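Side-chain contact in uncharacterized protein MG027 (Mycoplasma genitalium, PDB 1Q8C), which is of unknown function but adopts an all-helical fold resembling NusB proteins: residues Glu66-Phe69 and Ser70-Lys74. Residues are numbered along the deposited sequence; the frame is centred on the assembly and turned at random.
Sequences ENIF and SFQKK
N67 sets its CB over one face of the F71 ring, one turn further along helix 55-81. This CH-pi contact puts N67 CB 3.7 Å from the F71 ring centroid, 14° off the ring normal and offset toward the rim. F71 CG is turned beside its own backbone N (chi1 -71°), which brings the ring back along the helix under N67. The same face also meets N67 O, 3.4 Å from F71 CG. F71 N donates to that oxygen in an almost straight bond of 3.0 Å. The N67 amide serves other partners: ND2 donates to the carbonyl of A63, OD1 has a weak hydrogen bond with K114, and a sodium ion lies close by. F71 itself is buried against L107, L110 and S111 of helix 100-116.

I68 and Q72 lie alongside each other, with I68 CG1 3.7 Å from Q72 CG. Both also touch L29. F69 and K73 run side by side on a more exposed face. The K73 chain bends at chi2 (63°), and NZ comes 3.4 Å from F69 CZ, at an oblique angle to the ring.

Q72 N and K73 N continue the helical i to i+4 ladder to I68 O and F69 O. The chemistry is thus divided: backbone bonds hold the turn, the contact of N67 CB with the F71 ring lies on the buried side, and the lysine's likely positive charge stays near the surface.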
loop_
_atom_site.group_PDB
_atom_site.type_symbol
_atom_site.label_atom_id
_atom_site.label_comp_id
_atom_site.label_asym_id
_atom_site.label_seq_id
_atom_site.Cartn_x
_atom_site.Cartn_y
_atom_site.Cartn_z
ATOM N N GLU A 66 -4.131 9.478 -6.888
ATOM C CA GLU A 66 -3.960 9.854 -8.268
ATOM C C GLU A 66 -3.599 8.675 -9.185
ATOM O O GLU A 66 -3.690 8.788 -10.412
ATOM C CB GLU A 66 -2.915 10.965 -8.339
ATOM C CG GLU A 66 -3.404 12.253 -7.646
ATOM C CD GLU A 66 -2.347 13.348 -7.565
ATOM O OE1 GLU A 66 -1.173 13.037 -7.880
ATOM O OE2 GLU A 66 -2.694 14.516 -7.190
ATOM N N ASN A 67 -3.258 7.530 -8.601
ATOM C CA ASN A 67 -2.825 6.389 -9.396
ATOM C C ASN A 67 -3.575 5.106 -9.105
ATOM O O ASN A 67 -3.153 4.047 -9.530
ATOM C CB ASN A 67 -1.327 6.182 -9.179
ATOM C CG ASN A 67 -0.514 7.374 -9.637
ATOM O OD1 ASN A 67 -0.253 7.535 -10.833
ATOM N ND2 ASN A 67 -0.131 8.235 -8.690
ATOM N N ILE A 68 -4.693 5.183 -8.394
ATOM C CA ILE A 68 -5.322 3.955 -7.918
ATOM C C ILE A 68 -5.767 3.023 -9.074
ATOM O O ILE A 68 -5.576 1.806 -9.006
ATOM C CB ILE A 68 -6.469 4.235 -6.889
ATOM C CG1 ILE A 68 -7.220 2.916 -6.608
ATOM C CG2 ILE A 68 -7.411 5.318 -7.392
ATOM C CD1 ILE A 68 -7.668 2.742 -5.193
ATOM N N PHE A 69 -6.309 3.590 -10.147
ATOM C CA PHE A 69 -6.710 2.775 -11.285
ATOM C C PHE A 69 -5.533 1.971 -11.857
ATOM O O PHE A 69 -5.679 0.790 -12.146
ATOM C CB PHE A 69 -7.369 3.620 -12.388
ATOM C CG PHE A 69 -8.229 2.814 -13.331
ATOM C CD1 PHE A 69 -9.607 2.750 -13.161
ATOM C CD2 PHE A 69 -7.654 2.117 -14.398
ATOM C CE1 PHE A 69 -10.399 2.014 -14.038
ATOM C CE2 PHE A 69 -8.437 1.374 -15.276
ATOM C CZ PHE A 69 -9.813 1.327 -15.099
ATOM N N SER A 70 -4.371 2.593 -12.006
ATOM C CA SER A 70 -3.210 1.902 -12.569
ATOM C C SER A 70 -2.617 0.885 -11.616
ATOM O O SER A 70 -2.264 -0.211 -12.020
ATOM C CB SER A 70 -2.111 2.892 -12.911
ATOM O OG SER A 70 -2.625 3.921 -13.713
ATOM N N PHE A 71 -2.455 1.283 -10.359
ATOM C CA PHE A 71 -1.942 0.381 -9.329
ATOM C C PHE A 71 -2.825 -0.871 -9.248
ATOM O O PHE A 71 -2.331 -1.986 -9.267
ATOM C CB PHE A 71 -1.889 1.095 -7.960
ATOM C CG PHE A 71 -0.807 2.170 -7.835
ATOM C CD1 PHE A 71 -0.790 3.003 -6.736
ATOM C CD2 PHE A 71 0.185 2.328 -8.790
ATOM C CE1 PHE A 71 0.194 3.975 -6.585
ATOM C CE2 PHE A 71 1.173 3.300 -8.635
ATOM C CZ PHE A 71 1.168 4.123 -7.531
ATOM N N GLN A 72 -4.135 -0.681 -9.189
ATOM C CA GLN A 72 -5.067 -1.801 -9.096
ATOM C C GLN A 72 -4.935 -2.719 -10.306
ATOM O O GLN A 72 -5.006 -3.930 -10.171
ATOM C CB GLN A 72 -6.505 -1.297 -8.983
ATOM C CG GLN A 72 -6.825 -0.564 -7.672
ATOM C CD GLN A 72 -7.496 -1.462 -6.642
ATOM O OE1 GLN A 72 -7.017 -2.568 -6.373
ATOM N NE2 GLN A 72 -8.606 -0.989 -6.064
ATOM N N LYS A 73 -4.744 -2.138 -11.486
ATOM C CA LYS A 73 -4.508 -2.921 -12.694
ATOM C C LYS A 73 -3.207 -3.709 -12.604
ATOM O O LYS A 73 -3.215 -4.927 -12.790
ATOM C CB LYS A 73 -4.486 -2.026 -13.927
ATOM C CG LYS A 73 -5.513 -2.402 -14.998
ATOM C CD LYS A 73 -6.958 -2.272 -14.517
ATOM C CE LYS A 73 -7.972 -2.426 -15.676
ATOM N NZ LYS A 73 -9.369 -1.999 -15.296
ATOM N N LYS A 74 -2.098 -3.023 -12.330
ATOM C CA LYS A 74 -0.786 -3.671 -12.213
ATOM C C LYS A 74 -0.825 -4.861 -11.258
ATOM O O LYS A 74 -0.249 -5.910 -11.537
ATOM C CB LYS A 74 0.277 -2.679 -11.749
ATOM C CG LYS A 74 0.744 -1.726 -12.836
ATOM C CD LYS A 74 1.596 -0.606 -12.251
ATOM C CE LYS A 74 1.558 0.660 -13.117
ATOM N NZ LYS A 74 2.262 1.812 -12.439
#